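Sulfotransferase (Mycobacterium tuberculosis, PDB 2ZQ5) probably transfers a sulfuryl group, as a member of the sulfotransferase family, from a donor such as PAPS to an acceptor that is not established. Local coordinates at residues A[62-67]-A[274-279]; A[124-129]-A[177-182]; A[237-242]-A[298-303]. All blocks are in the same frame, centred on the assembly; numbering follows the deposited sequence.

Contact 1 of 3, residues A[62-67]-A[274-279]; sequences RFFLRG and EGWSTK
Phe64 and Trp276 reach for each other from opposite directions and meet through CE2 and CZ of the phenylalanine and CH2 of the indole. Phe64 CE2 and CZ both lie 3.7 Å from CH2 of Trp276, which sits at the edge of the Phe64 ring, close to its plane. The two planes stand at 53°, with 5.7 Å between the centroid of the Phe64 ring and that of the six-membered ring of Trp276, an oblique aromatic pair. In both residues CG lies anti to the carbonyl carbon (chi1 -56° in Phe64, -66° in Trp276), which swings each ring toward the other segment. The pair joins the long helix 55-81 to the loop between helices 262-272 and 282-304 of the sulfotransferase fold. Leu163 packs against both rings, while Met60 and Leu56, one and two turns before Phe64 on helix 55-81, touch the indole. The loop itself is held by its backbone: Trp276 is hydrogen-bonded to Thr54 and Thr278 to Gly52. Ser277 closes an ST turn, its OG accepting from Lys279 N at 2.9 Å; that hydroxyl is also hydrogen-bonded to Ala51 O.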
ATOM      1  N   ARG A  62     -14.767   9.207  -5.633  1.00 10.20           N
ATOM      2  CA  ARG A  62     -14.445  10.423  -6.366  1.00 11.03           C
ATOM      3  C   ARG A  62     -13.367  11.140  -5.552  1.00 11.20           C
ATOM      4  O   ARG A  62     -12.397  11.668  -6.100  1.00 11.41           O
ATOM      5  CB  ARG A  62     -15.695  11.300  -6.513  1.00 12.20           C
ATOM      6  CG  ARG A  62     -15.450  12.645  -7.176  1.00 13.20           C
ATOM      7  CD  ARG A  62     -16.758  13.324  -7.592  1.00 14.58           C
ATOM      8  NE  ARG A  62     -17.722  13.434  -6.498  1.00 18.87           N
ATOM      9  CZ  ARG A  62     -18.811  12.679  -6.374  1.00 18.78           C
ATOM     10  NH1 ARG A  62     -19.088  11.747  -7.278  1.00 21.58           N
ATOM     11  NH2 ARG A  62     -19.629  12.856  -5.347  1.00 21.43           N
ATOM     12  N   PHE A  63     -13.540  11.131  -4.234  1.00 10.34           N
ATOM     13  CA  PHE A  63     -12.597  11.760  -3.314  1.00 11.32           C
ATOM     14  C   PHE A  63     -11.235  11.063  -3.382  1.00 11.49           C
ATOM     15  O   PHE A  63     -10.194  11.719  -3.464  1.00 11.35           O
ATOM     16  CB  PHE A  63     -13.136  11.687  -1.883  1.00 13.82           C
ATOM     17  CG  PHE A  63     -12.261  12.363  -0.865  1.00 15.97           C
ATOM     18  CD1 PHE A  63     -12.270  13.748  -0.728  1.00 18.77           C
ATOM     19  CD2 PHE A  63     -11.424  11.616  -0.043  1.00 18.15           C
ATOM     20  CE1 PHE A  63     -11.456  14.379   0.215  1.00 18.63           C
ATOM     21  CE2 PHE A  63     -10.606  12.238   0.901  1.00 19.88           C
ATOM     22  CZ  PHE A  63     -10.624  13.622   1.030  1.00 19.34           C
ATOM     23  N   PHE A  64     -11.246   9.732  -3.356  1.00 11.66           N
ATOM     24  CA  PHE A  64     -10.000   8.976  -3.403  1.00  9.96           C
ATOM     25  C   PHE A  64      -9.236   9.157  -4.709  1.00  9.49           C
ATOM     26  O   PHE A  64      -8.006   9.250  -4.703  1.00 10.71           O
ATOM     27  CB  PHE A  64     -10.252   7.478  -3.194  1.00 10.42           C
ATOM     28  CG  PHE A  64     -10.978   7.147  -1.923  1.00 11.43           C
ATOM     29  CD1 PHE A  64     -10.716   7.842  -0.748  1.00 12.77           C
ATOM     30  CD2 PHE A  64     -11.911   6.115  -1.899  1.00 13.14           C
ATOM     31  CE1 PHE A  64     -11.374   7.512   0.438  1.00 13.65           C
ATOM     32  CE2 PHE A  64     -12.571   5.776  -0.720  1.00 14.19           C
ATOM     33  CZ  PHE A  64     -12.304   6.477   0.448  1.00 13.30           C
ATOM     34  N   LEU A  65      -9.950   9.187  -5.830  1.00  9.21           N
ATOM     35  CA  LEU A  65      -9.290   9.346  -7.116  1.00  8.67           C
ATOM     36  C   LEU A  65      -8.748  10.760  -7.280  1.00  9.33           C
ATOM     37  O   LEU A  65      -7.650  10.947  -7.805  1.00  8.41           O
ATOM     38  CB  LEU A  65     -10.239   8.975  -8.261  1.00  9.15           C
ATOM     39  CG  LEU A  65     -10.660   7.497  -8.270  1.00  9.75           C
ATOM     40  CD1 LEU A  65     -11.571   7.245  -9.458  1.00 12.68           C
ATOM     41  CD2 LEU A  65      -9.426   6.590  -8.340  1.00 11.08           C
ATOM     42  N   ARG A  66      -9.504  11.757  -6.831  1.00  8.39           N
ATOM     43  CA  ARG A  66      -9.016  13.127  -6.920  1.00  9.19           C
ATOM     44  C   ARG A  66      -7.766  13.207  -6.045  1.00  9.00           C
ATOM     45  O   ARG A  66      -6.783  13.860  -6.402  1.00  9.05           O
ATOM     46  CB  ARG A  66     -10.055  14.122  -6.400  1.00 10.41           C
ATOM     47  CG  ARG A  66      -9.599  15.570  -6.540  1.00 12.21           C
ATOM     48  CD  ARG A  66     -10.503  16.543  -5.795  1.00 13.83           C
ATOM     49  NE  ARG A  66     -10.404  16.365  -4.350  1.00 15.94           N
ATOM     50  CZ  ARG A  66     -11.000  17.146  -3.455  1.00 18.11           C
ATOM     51  NH1 ARG A  66     -11.745  18.169  -3.855  1.00 18.66           N
ATOM     52  NH2 ARG A  66     -10.849  16.907  -2.159  1.00 19.21           N
ATOM     53  N   GLY A  67      -7.809  12.527  -4.900  1.00  7.98           N
ATOM     54  CA  GLY A  67      -6.681  12.531  -3.987  1.00  8.71           C
ATOM     55  C   GLY A  67      -5.428  11.949  -4.609  1.00  7.36           C
ATOM     56  O   GLY A  67      -4.325  12.433  -4.363  1.00  8.32           O
ATOM     57  N   GLU A 274     -18.729  -0.374   4.155  1.00 13.24           N
ATOM     58  CA  GLU A 274     -20.151  -0.444   4.463  1.00 14.19           C
ATOM     59  C   GLU A 274     -20.919   0.754   3.898  1.00 13.53           C
ATOM     60  O   GLU A 274     -20.558   1.907   4.133  1.00 13.93           O
ATOM     61  CB  GLU A 274     -20.348  -0.525   5.979  1.00 18.28           C
ATOM     62  CG  GLU A 274     -21.768  -0.852   6.405  1.00 23.92           C
ATOM     63  CD  GLU A 274     -21.864  -1.172   7.884  1.00 27.53           C
ATOM     64  OE1 GLU A 274     -21.587  -0.274   8.707  1.00 31.14           O
ATOM     65  OE2 GLU A 274     -22.210  -2.323   8.222  1.00 31.12           O
ATOM     66  N   GLY A 275     -21.971   0.466   3.138  1.00 12.04           N
ATOM     67  CA  GLY A 275     -22.779   1.523   2.556  1.00 10.55           C
ATOM     68  C   GLY A 275     -22.264   2.127   1.262  1.00 10.52           C
ATOM     69  O   GLY A 275     -22.904   3.013   0.701  1.00 11.25           O
ATOM     70  N   TRP A 276     -21.121   1.657   0.772  1.00  8.78           N
ATOM     71  CA  TRP A 276     -20.551   2.193  -0.464  1.00  8.62           C
ATOM     72  C   TRP A 276     -21.038   1.500  -1.729  1.00  8.89           C
ATOM     73  O   TRP A 276     -20.924   2.048  -2.827  1.00  7.90           O
ATOM     74  CB  TRP A 276     -19.023   2.088  -0.441  1.00 10.35           C
ATOM     75  CG  TRP A 276     -18.338   2.926   0.584  1.00 11.73           C
ATOM     76  CD1 TRP A 276     -18.920   3.741   1.511  1.00 13.41           C
ATOM     77  CD2 TRP A 276     -16.925   3.021   0.794  1.00 12.77           C
ATOM     78  NE1 TRP A 276     -17.954   4.339   2.288  1.00 14.96           N
ATOM     79  CE2 TRP A 276     -16.721   3.914   1.868  1.00 12.22           C
ATOM     80  CE3 TRP A 276     -15.811   2.436   0.176  1.00 13.77           C
ATOM     81  CZ2 TRP A 276     -15.445   4.236   2.344  1.00 14.74           C
ATOM     82  CZ3 TRP A 276     -14.539   2.757   0.650  1.00 13.69           C
ATOM     83  CH2 TRP A 276     -14.371   3.651   1.723  1.00 14.38           C
ATOM     84  N   SER A 277     -21.580   0.296  -1.576  1.00  8.24           N
ATOM     85  CA  SER A 277     -22.018  -0.477  -2.729  1.00  9.29           C
ATOM     86  C   SER A 277     -23.058  -1.524  -2.365  1.00  8.64           C
ATOM     87  O   SER A 277     -23.087  -2.017  -1.240  1.00 10.56           O
ATOM     88  CB  SER A 277     -20.797  -1.174  -3.349  1.00  9.07           C
ATOM     89  OG  SER A 277     -21.166  -2.176  -4.282  1.00  7.83           O
ATOM     90  N   THR A 278     -23.912  -1.859  -3.329  1.00  9.49           N
ATOM     91  CA  THR A 278     -24.925  -2.882  -3.117  1.00 10.40           C
ATOM     92  C   THR A 278     -24.442  -4.186  -3.748  1.00 10.47           C
ATOM     93  O   THR A 278     -25.086  -5.228  -3.607  1.00 12.02           O
ATOM     94  CB  THR A 278     -26.280  -2.487  -3.748  1.00 10.68           C
ATOM     95  OG1 THR A 278     -26.102  -2.193  -5.138  1.00 12.15           O
ATOM     96  CG2 THR A 278     -26.859  -1.274  -3.039  1.00  9.71           C
ATOM     97  N   LYS A 279     -23.298  -4.118  -4.429  1.00  8.71           N
ATOM     98  CA  LYS A 279     -22.706  -5.274  -5.106  1.00  7.24           C
ATOM     99  C   LYS A 279     -21.546  -5.894  -4.324  1.00  8.55           C
ATOM    100  O   LYS A 279     -21.457  -7.116  -4.202  1.00  8.53           O
ATOM    101  CB  LYS A 279     -22.216  -4.861  -6.500  1.00  7.84           C
ATOM    102  CG  LYS A 279     -21.508  -5.952  -7.298  1.00  7.19           C
ATOM    103  CD  LYS A 279     -22.449  -7.102  -7.631  1.00  8.73           C
ATOM    104  CE  LYS A 279     -21.800  -8.067  -8.617  1.00  8.78           C
ATOM    105  NZ  LYS A 279     -22.653  -9.260  -8.904  1.00 12.19           N
TER

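Contact 2 of 3, residues A[124-129]-A[177-182]; sequences LAEYPQ and LLRQSL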
ATOM      1  N   LEU A 124       4.021  12.260   4.803  1.00  8.79           N
ATOM      2  CA  LEU A 124       4.873  12.466   3.642  1.00  8.67           C
ATOM      3  C   LEU A 124       4.299  11.724   2.438  1.00  9.76           C
ATOM      4  O   LEU A 124       4.512  12.125   1.296  1.00  9.81           O
ATOM      5  CB  LEU A 124       6.294  11.998   3.950  1.00  9.19           C
ATOM      6  CG  LEU A 124       6.937  12.778   5.103  1.00  9.76           C
ATOM      7  CD1 LEU A 124       8.253  12.124   5.490  1.00 11.79           C
ATOM      8  CD2 LEU A 124       7.147  14.236   4.700  1.00 10.02           C
ATOM      9  N   ALA A 125       3.568  10.644   2.696  1.00  8.89           N
ATOM     10  CA  ALA A 125       2.941   9.886   1.618  1.00 11.65           C
ATOM     11  C   ALA A 125       1.742  10.699   1.132  1.00 13.66           C
ATOM     12  O   ALA A 125       1.401  10.681  -0.051  1.00 15.21           O
ATOM     13  CB  ALA A 125       2.487   8.525   2.126  1.00 12.06           C
ATOM     14  N   GLU A 126       1.104  11.414   2.054  1.00 13.02           N
ATOM     15  CA  GLU A 126      -0.045  12.246   1.711  1.00 14.05           C
ATOM     16  C   GLU A 126       0.433  13.533   1.047  1.00 14.78           C
ATOM     17  O   GLU A 126      -0.257  14.096   0.197  1.00 16.10           O
ATOM     18  CB  GLU A 126      -0.850  12.600   2.965  1.00 14.64           C
ATOM     19  CG  GLU A 126      -1.600  11.444   3.614  1.00 19.34           C
ATOM     20  CD  GLU A 126      -2.900  11.101   2.907  1.00 20.91           C
ATOM     21  OE1 GLU A 126      -3.368  11.919   2.087  1.00 24.04           O
ATOM     22  OE2 GLU A 126      -3.463  10.019   3.183  1.00 22.84           O
ATOM     23  N   TYR A 127       1.620  13.988   1.436  1.00 13.60           N
ATOM     24  CA  TYR A 127       2.183  15.220   0.897  1.00 12.93           C
ATOM     25  C   TYR A 127       3.679  15.040   0.613  1.00 12.26           C
ATOM     26  O   TYR A 127       4.531  15.475   1.391  1.00 10.24           O
ATOM     27  CB  TYR A 127       1.965  16.347   1.907  1.00 15.20           C
ATOM     28  CG  TYR A 127       1.932  17.731   1.309  1.00 16.71           C
ATOM     29  CD1 TYR A 127       0.797  18.532   1.429  1.00 17.03           C
ATOM     30  CD2 TYR A 127       3.041  18.252   0.646  1.00 16.43           C
ATOM     31  CE1 TYR A 127       0.769  19.821   0.907  1.00 16.99           C
ATOM     32  CE2 TYR A 127       3.023  19.541   0.119  1.00 17.52           C
ATOM     33  CZ  TYR A 127       1.884  20.319   0.255  1.00 18.14           C
ATOM     34  OH  TYR A 127       1.868  21.598  -0.253  1.00 19.49           O
ATOM     35  N   PRO A 128       4.014  14.393  -0.514  1.00 11.25           N
ATOM     36  CA  PRO A 128       5.404  14.144  -0.911  1.00 11.25           C
ATOM     37  C   PRO A 128       6.302  15.375  -0.832  1.00 11.51           C
ATOM     38  O   PRO A 128       5.984  16.432  -1.385  1.00 12.28           O
ATOM     39  CB  PRO A 128       5.261  13.612  -2.333  1.00 11.75           C
ATOM     40  CG  PRO A 128       3.957  12.873  -2.266  1.00 12.15           C
ATOM     41  CD  PRO A 128       3.082  13.850  -1.518  1.00 12.26           C
ATOM     42  N   GLN A 129       7.427  15.215  -0.146  1.00 10.15           N
ATOM     43  CA  GLN A 129       8.400  16.284   0.050  1.00 10.30           C
ATOM     44  C   GLN A 129       9.566  15.703   0.836  1.00 10.18           C
ATOM     45  O   GLN A 129       9.455  14.626   1.418  1.00  9.93           O
ATOM     46  CB  GLN A 129       7.774  17.411   0.869  1.00 11.55           C
ATOM     47  CG  GLN A 129       7.330  16.952   2.253  1.00 13.20           C
ATOM     48  CD  GLN A 129       6.558  18.005   3.016  1.00 15.46           C
ATOM     49  OE1 GLN A 129       7.122  18.992   3.486  1.00 18.17           O
ATOM     50  NE2 GLN A 129       5.253  17.798   3.143  1.00 14.45           N
ATOM     51  N   LEU A 177       1.748   5.678  -2.562  1.00  6.18           N
ATOM     52  CA  LEU A 177       2.588   6.250  -3.608  1.00  5.43           C
ATOM     53  C   LEU A 177       2.148   5.728  -4.972  1.00  5.73           C
ATOM     54  O   LEU A 177       2.010   6.501  -5.916  1.00  5.43           O
ATOM     55  CB  LEU A 177       4.065   5.903  -3.392  1.00  5.93           C
ATOM     56  CG  LEU A 177       4.762   6.505  -2.173  1.00  5.33           C
ATOM     57  CD1 LEU A 177       6.181   5.979  -2.106  1.00  6.84           C
ATOM     58  CD2 LEU A 177       4.764   8.032  -2.262  1.00  6.87           C
ATOM     59  N   LEU A 178       1.918   4.419  -5.065  1.00  5.98           N
ATOM     60  CA  LEU A 178       1.516   3.798  -6.325  1.00  6.06           C
ATOM     61  C   LEU A 178       0.182   4.315  -6.862  1.00  5.99           C
ATOM     62  O   LEU A 178      -0.071   4.257  -8.071  1.00  6.14           O
ATOM     63  CB  LEU A 178       1.473   2.273  -6.160  1.00  6.33           C
ATOM     64  CG  LEU A 178       2.824   1.619  -5.847  1.00  6.01           C
ATOM     65  CD1 LEU A 178       2.603   0.205  -5.354  1.00  7.61           C
ATOM     66  CD2 LEU A 178       3.719   1.632  -7.080  1.00  7.68           C
ATOM     67  N   ARG A 179      -0.669   4.826  -5.976  1.00  5.34           N
ATOM     68  CA  ARG A 179      -1.957   5.360  -6.410  1.00  5.61           C
ATOM     69  C   ARG A 179      -1.737   6.519  -7.381  1.00  5.71           C
ATOM     70  O   ARG A 179      -2.611   6.833  -8.183  1.00  6.04           O
ATOM     71  CB  ARG A 179      -2.782   5.843  -5.210  1.00  5.44           C
ATOM     72  CG  ARG A 179      -2.141   6.996  -4.456  1.00  5.79           C
ATOM     73  CD  ARG A 179      -2.998   7.533  -3.315  1.00  8.17           C
ATOM     74  NE  ARG A 179      -2.230   8.512  -2.549  1.00  9.17           N
ATOM     75  CZ  ARG A 179      -2.746   9.539  -1.881  1.00 10.39           C
ATOM     76  NH1 ARG A 179      -4.056   9.752  -1.870  1.00 11.72           N
ATOM     77  NH2 ARG A 179      -1.938  10.358  -1.220  1.00 11.22           N
ATOM     78  N   GLN A 180      -0.571   7.155  -7.308  1.00  6.35           N
ATOM     79  CA  GLN A 180      -0.272   8.271  -8.204  1.00  5.20           C
ATOM     80  C   GLN A 180      -0.316   7.819  -9.664  1.00  5.38           C
ATOM     81  O   GLN A 180      -0.613   8.615 -10.560  1.00  6.17           O
ATOM     82  CB  GLN A 180       1.109   8.862  -7.892  1.00  5.20           C
ATOM     83  CG  GLN A 180       1.188   9.613  -6.574  1.00  5.18           C
ATOM     84  CD  GLN A 180       2.499  10.363  -6.408  1.00  5.54           C
ATOM     85  OE1 GLN A 180       3.228  10.587  -7.378  1.00  6.40           O
ATOM     86  NE2 GLN A 180       2.798  10.769  -5.181  1.00  5.19           N
ATOM     87  N   SER A 181      -0.025   6.536  -9.886  1.00  6.35           N
ATOM     88  CA  SER A 181      -0.023   5.930 -11.221  1.00  5.60           C
ATOM     89  C   SER A 181      -1.314   5.155 -11.480  1.00  5.56           C
ATOM     90  O   SER A 181      -1.485   4.557 -12.547  1.00  7.36           O
ATOM     91  CB  SER A 181       1.147   4.953 -11.354  1.00  6.32           C
ATOM     92  OG  SER A 181       2.388   5.571 -11.071  1.00  6.94           O
ATOM     93  N   LEU A 182      -2.214   5.166 -10.503  1.00  6.65           N
ATOM     94  CA  LEU A 182      -3.477   4.438 -10.589  1.00  5.97           C
ATOM     95  C   LEU A 182      -3.272   2.943 -10.845  1.00  7.24           C
ATOM     96  O   LEU A 182      -4.105   2.291 -11.476  1.00  6.51           O
ATOM     97  CB  LEU A 182      -4.409   5.046 -11.652  1.00  8.27           C
ATOM     98  CG  LEU A 182      -5.168   6.335 -11.284  1.00  8.86           C
ATOM     99  CD1 LEU A 182      -5.820   6.192  -9.910  1.00  9.88           C
ATOM    100  CD2 LEU A 182      -4.217   7.517 -11.290  1.00  8.83           C
TER
HETATM  101  O   HOH W   1       1.432   9.981  -2.670  1.00  9.02           O
HETATM  102  O   HOH W   2      -2.643  12.763  -0.321  1.00 18.01           O
HETATM  103  O   HOH W   3      -5.270  11.793  -0.225  1.00 28.98           O
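Arg179 points its guanidinium at the C-terminal end of helix 122-126, where NH2 comes within 3.6 Å of Ala125 O and 3.9 Å of Glu126 OE1. The second approach is a long salt bridge, with carboxylate and guanidinium planes 67° apart. The contact lies within the sulfotransferase fold, which belongs to the P-loop NTPase class, and joins the end of this helix to the short 3-10 turn 179-181 that follows helix 175-178. Two waters bridge the charged groups, both in the guanidinium plane at its edge. One accepts from Arg179 NH2 at 2.7 Å and donates to Glu126 O and OE1; the other accepts from Arg179 NH1 and donates to Glu126 OE1. The arginine chain is extended from CG to NE, whereas Glu126 is bent at chi2 (-79°), which brings its carboxylate back toward the arginine although its CB points away.

Next to this polar bridge, Pro128 and Gln180 lie alongside one another and run opposite ways, the proline CG 3.8 Å from Gln180 NE2. A third water links the same amide nitrogen to the helix, accepting from Gln180 NE2 at 3.0 Å and donating to Ala125 O.

Farther out, Gln176 steadies both charged groups: its backbone O accepts from Arg179 NE and its NE2 is hydrogen-bonded to Glu126 OE2. The Gln180 chain, extended beyond CG (chi2 -171°), carries an amide that is fixed at both ends. Arg211 NE of helix 206-219 is bonded to its OE1, and its NE2 is shared between the third water and Ser75 OG of helix 55-81.

Contact 3 of 3, residues A[237-242]-A[298-303]; sequences FALDAL and ERFNAA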
ATOM      1  N   PHE A 237       2.337  -9.056  -6.338  1.00  5.74           N
ATOM      2  CA  PHE A 237       1.937  -9.033  -7.744  1.00  5.89           C
ATOM      3  C   PHE A 237       2.959  -8.444  -8.706  1.00  5.23           C
ATOM      4  O   PHE A 237       2.938  -8.748  -9.906  1.00  9.13           O
ATOM      5  CB  PHE A 237       0.654  -8.202  -7.905  1.00  5.72           C
ATOM      6  CG  PHE A 237      -0.516  -8.689  -7.093  1.00  5.09           C
ATOM      7  CD1 PHE A 237      -1.515  -9.456  -7.687  1.00  7.25           C
ATOM      8  CD2 PHE A 237      -0.640  -8.353  -5.747  1.00  6.03           C
ATOM      9  CE1 PHE A 237      -2.621  -9.876  -6.951  1.00  7.58           C
ATOM     10  CE2 PHE A 237      -1.742  -8.773  -5.003  1.00  7.82           C
ATOM     11  CZ  PHE A 237      -2.734  -9.536  -5.610  1.00  8.60           C
ATOM     12  N   ALA A 238       3.841  -7.598  -8.187  1.00  5.22           N
ATOM     13  CA  ALA A 238       4.800  -6.894  -9.032  1.00  4.43           C
ATOM     14  C   ALA A 238       6.261  -7.126  -8.702  1.00  5.32           C
ATOM     15  O   ALA A 238       7.079  -6.215  -8.831  1.00  5.90           O
ATOM     16  CB  ALA A 238       4.497  -5.398  -8.979  1.00  7.41           C
ATOM     17  N   LEU A 239       6.601  -8.343  -8.303  1.00  5.98           N
ATOM     18  CA  LEU A 239       7.978  -8.630  -7.949  1.00  6.24           C
ATOM     19  C   LEU A 239       8.966  -8.355  -9.080  1.00  6.17           C
ATOM     20  O   LEU A 239      10.060  -7.850  -8.829  1.00  6.81           O
ATOM     21  CB  LEU A 239       8.116 -10.074  -7.471  1.00  7.41           C
ATOM     22  CG  LEU A 239       9.523 -10.451  -7.006  1.00  6.65           C
ATOM     23  CD1 LEU A 239       9.965  -9.537  -5.867  1.00  7.81           C
ATOM     24  CD2 LEU A 239       9.533 -11.909  -6.569  1.00  8.22           C
ATOM     25  N   ASP A 240       8.606  -8.678 -10.321  1.00  6.15           N
ATOM     26  CA  ASP A 240       9.534  -8.420 -11.417  1.00  6.32           C
ATOM     27  C   ASP A 240       9.818  -6.928 -11.549  1.00  6.28           C
ATOM     28  O   ASP A 240      10.961  -6.531 -11.773  1.00  8.28           O
ATOM     29  CB  ASP A 240       9.005  -8.965 -12.750  1.00  5.85           C
ATOM     30  CG  ASP A 240       8.988 -10.485 -12.799  1.00  9.78           C
ATOM     31  OD1 ASP A 240       9.934 -11.118 -12.284  1.00 10.75           O
ATOM     32  OD2 ASP A 240       8.031 -11.047 -13.370  1.00 13.13           O
ATOM     33  N   ALA A 241       8.785  -6.100 -11.403  1.00  6.65           N
ATOM     34  CA  ALA A 241       8.965  -4.656 -11.499  1.00  6.10           C
ATOM     35  C   ALA A 241       9.796  -4.168 -10.322  1.00  7.01           C
ATOM     36  O   ALA A 241      10.640  -3.280 -10.461  1.00  6.74           O
ATOM     37  CB  ALA A 241       7.610  -3.952 -11.512  1.00  7.25           C
ATOM     38  N   LEU A 242       9.546  -4.754  -9.158  1.00  6.33           N
ATOM     39  CA  LEU A 242      10.271  -4.393  -7.955  1.00  5.67           C
ATOM     40  C   LEU A 242      11.761  -4.674  -8.144  1.00  6.51           C
ATOM     41  O   LEU A 242      12.597  -3.802  -7.898  1.00  6.20           O
ATOM     42  CB  LEU A 242       9.709  -5.188  -6.769  1.00  5.93           C
ATOM     43  CG  LEU A 242      10.159  -4.838  -5.347  1.00  5.43           C
ATOM     44  CD1 LEU A 242       9.175  -5.446  -4.359  1.00  7.16           C
ATOM     45  CD2 LEU A 242      11.573  -5.339  -5.083  1.00  7.07           C
ATOM     46  N   GLU A 298       0.322 -16.656  -5.853  1.00  5.53           N
ATOM     47  CA  GLU A 298       0.818 -17.476  -6.951  1.00  6.17           C
ATOM     48  C   GLU A 298       1.809 -16.685  -7.801  1.00  6.98           C
ATOM     49  O   GLU A 298       2.871 -17.194  -8.160  1.00  7.50           O
ATOM     50  CB  GLU A 298      -0.350 -17.971  -7.809  1.00  7.07           C
ATOM     51  CG  GLU A 298       0.035 -18.962  -8.905  1.00  9.90           C
ATOM     52  CD  GLU A 298       0.696 -18.300 -10.097  1.00 11.99           C
ATOM     53  OE1 GLU A 298       0.191 -17.248 -10.542  1.00 11.41           O
ATOM     54  OE2 GLU A 298       1.708 -18.836 -10.598  1.00 14.59           O
ATOM     55  N   ARG A 299       1.472 -15.436  -8.111  1.00  5.91           N
ATOM     56  CA  ARG A 299       2.359 -14.600  -8.917  1.00  6.22           C
ATOM     57  C   ARG A 299       3.688 -14.333  -8.219  1.00  6.92           C
ATOM     58  O   ARG A 299       4.730 -14.255  -8.870  1.00  8.06           O
ATOM     59  CB  ARG A 299       1.674 -13.272  -9.258  1.00  6.62           C
ATOM     60  CG  ARG A 299       0.506 -13.392 -10.241  1.00  8.12           C
ATOM     61  CD  ARG A 299       0.975 -13.748 -11.648  1.00  9.11           C
ATOM     62  NE  ARG A 299       1.433 -15.131 -11.754  1.00 10.59           N
ATOM     63  CZ  ARG A 299       2.114 -15.621 -12.787  1.00 11.67           C
ATOM     64  NH1 ARG A 299       2.424 -14.845 -13.818  1.00 11.80           N
ATOM     65  NH2 ARG A 299       2.487 -16.893 -12.788  1.00 10.24           N
ATOM     66  N   PHE A 300       3.656 -14.188  -6.896  1.00  5.84           N
ATOM     67  CA  PHE A 300       4.884 -13.947  -6.146  1.00  5.87           C
ATOM     68  C   PHE A 300       5.765 -15.190  -6.227  1.00  6.89           C
ATOM     69  O   PHE A 300       6.960 -15.086  -6.477  1.00  6.97           O
ATOM     70  CB  PHE A 300       4.577 -13.632  -4.679  1.00  5.51           C
ATOM     71  CG  PHE A 300       5.772 -13.151  -3.898  1.00  5.34           C
ATOM     72  CD1 PHE A 300       6.314 -11.892  -4.133  1.00  6.86           C
ATOM     73  CD2 PHE A 300       6.357 -13.963  -2.926  1.00  6.56           C
ATOM     74  CE1 PHE A 300       7.419 -11.441  -3.413  1.00  8.09           C
ATOM     75  CE2 PHE A 300       7.467 -13.521  -2.195  1.00  6.42           C
ATOM     76  CZ  PHE A 300       7.999 -12.255  -2.441  1.00  6.88           C
ATOM     77  N   ASN A 301       5.173 -16.363  -6.020  1.00  6.74           N
ATOM     78  CA  ASN A 301       5.938 -17.608  -6.096  1.00  7.68           C
ATOM     79  C   ASN A 301       6.549 -17.805  -7.479  1.00  8.86           C
ATOM     80  O   ASN A 301       7.722 -18.152  -7.604  1.00 11.67           O
ATOM     81  CB  ASN A 301       5.061 -18.824  -5.787  1.00  9.68           C
ATOM     82  CG  ASN A 301       4.747 -18.965  -4.317  1.00 13.23           C
ATOM     83  OD1 ASN A 301       5.446 -18.417  -3.466  1.00 17.00           O
ATOM     84  ND2 ASN A 301       3.705 -19.727  -4.007  1.00 14.83           N
ATOM     85  N   ALA A 302       5.750 -17.590  -8.517  1.00  9.11           N
ATOM     86  CA  ALA A 302       6.218 -17.776  -9.885  1.00  9.38           C
ATOM     87  C   ALA A 302       7.383 -16.863 -10.240  1.00  9.86           C
ATOM     88  O   ALA A 302       8.357 -17.301 -10.852  1.00 11.67           O
ATOM     89  CB  ALA A 302       5.064 -17.559 -10.869  1.00  9.95           C
ATOM     90  N   ALA A 303       7.287 -15.599  -9.845  1.00  9.51           N
ATOM     91  CA  ALA A 303       8.324 -14.623 -10.147  1.00  8.36           C
ATOM     92  C   ALA A 303       9.580 -14.753  -9.295  1.00  8.64           C
ATOM     93  O   ALA A 303      10.690 -14.534  -9.772  1.00  9.38           O
ATOM     94  CB  ALA A 303       7.757 -13.215 -10.014  1.00  9.58           C
TER
HETATM   95  O   HOH W   4       4.955 -11.095  -8.678  1.00  7.02           O
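Leu239 lays its two methyls against one corner of the Phe300 ring: CD2 is 3.8 Å and CD1 4.0 Å from CE1 of Phe300, the two side chains crossing at a slant. The leucine CG is anti to its backbone N (chi1 -177°), and the branch beyond CG carries CD2 on to the backbone of the facing helix, 3.9 Å from Ala303 C. Nearer the backbones the packing continues, with 4.1 Å between Leu239 CB and Ala303 CB; the small alanine lets the two backbones approach here. These residues join the start of helix 239-245 to the last turns of helix 282-304 in the sulfotransferase fold. Phe300 also touches Val251 and Gln253 of strand 250-255 of the parallel sheet. Asp240 also approaches the Ala303 methyl, its OD1 3.8 Å from Ala303 CB. That carboxylate oxygen has its polar partners farther along the chain, in a hydrogen bond to Tyr307 OH and a salt bridge to Lys306 NZ. Arg299 turns its charged end away from the facing segment and pairs with Glu298 through two nitrogens, one to each carboxylate oxygen: NE reaches OE1 of Glu298 at 2.7 Å, while NH2 meets the syn lone pair of OE2 in the guanidinium plane.

In the fold
Contacts 1 and 2 are neighbours, with centres 19 Å apart: Leu65 of 62-67 touches Leu182 of 177-182, and helix 55-81, which carries 62-67, also packs on both segments of contact 2. Contact 3 lies farther off, its centre 28 Å from that of contact 1 and 22 Å from that of contact 2. Along the chain, 124-129 and 177-182 both fall between the segments of contact 1; contact 2 closes before contact 3 opens, and contacts 1 and 3 interleave. Helix 206-219 touches contacts 2 and 3, while helix 282-304 follows the loop of contact 1 and carries 298-303. Helix 55-81 thus ties the N-terminal region to the core; contact 3 packs two helices beside strand 250-255.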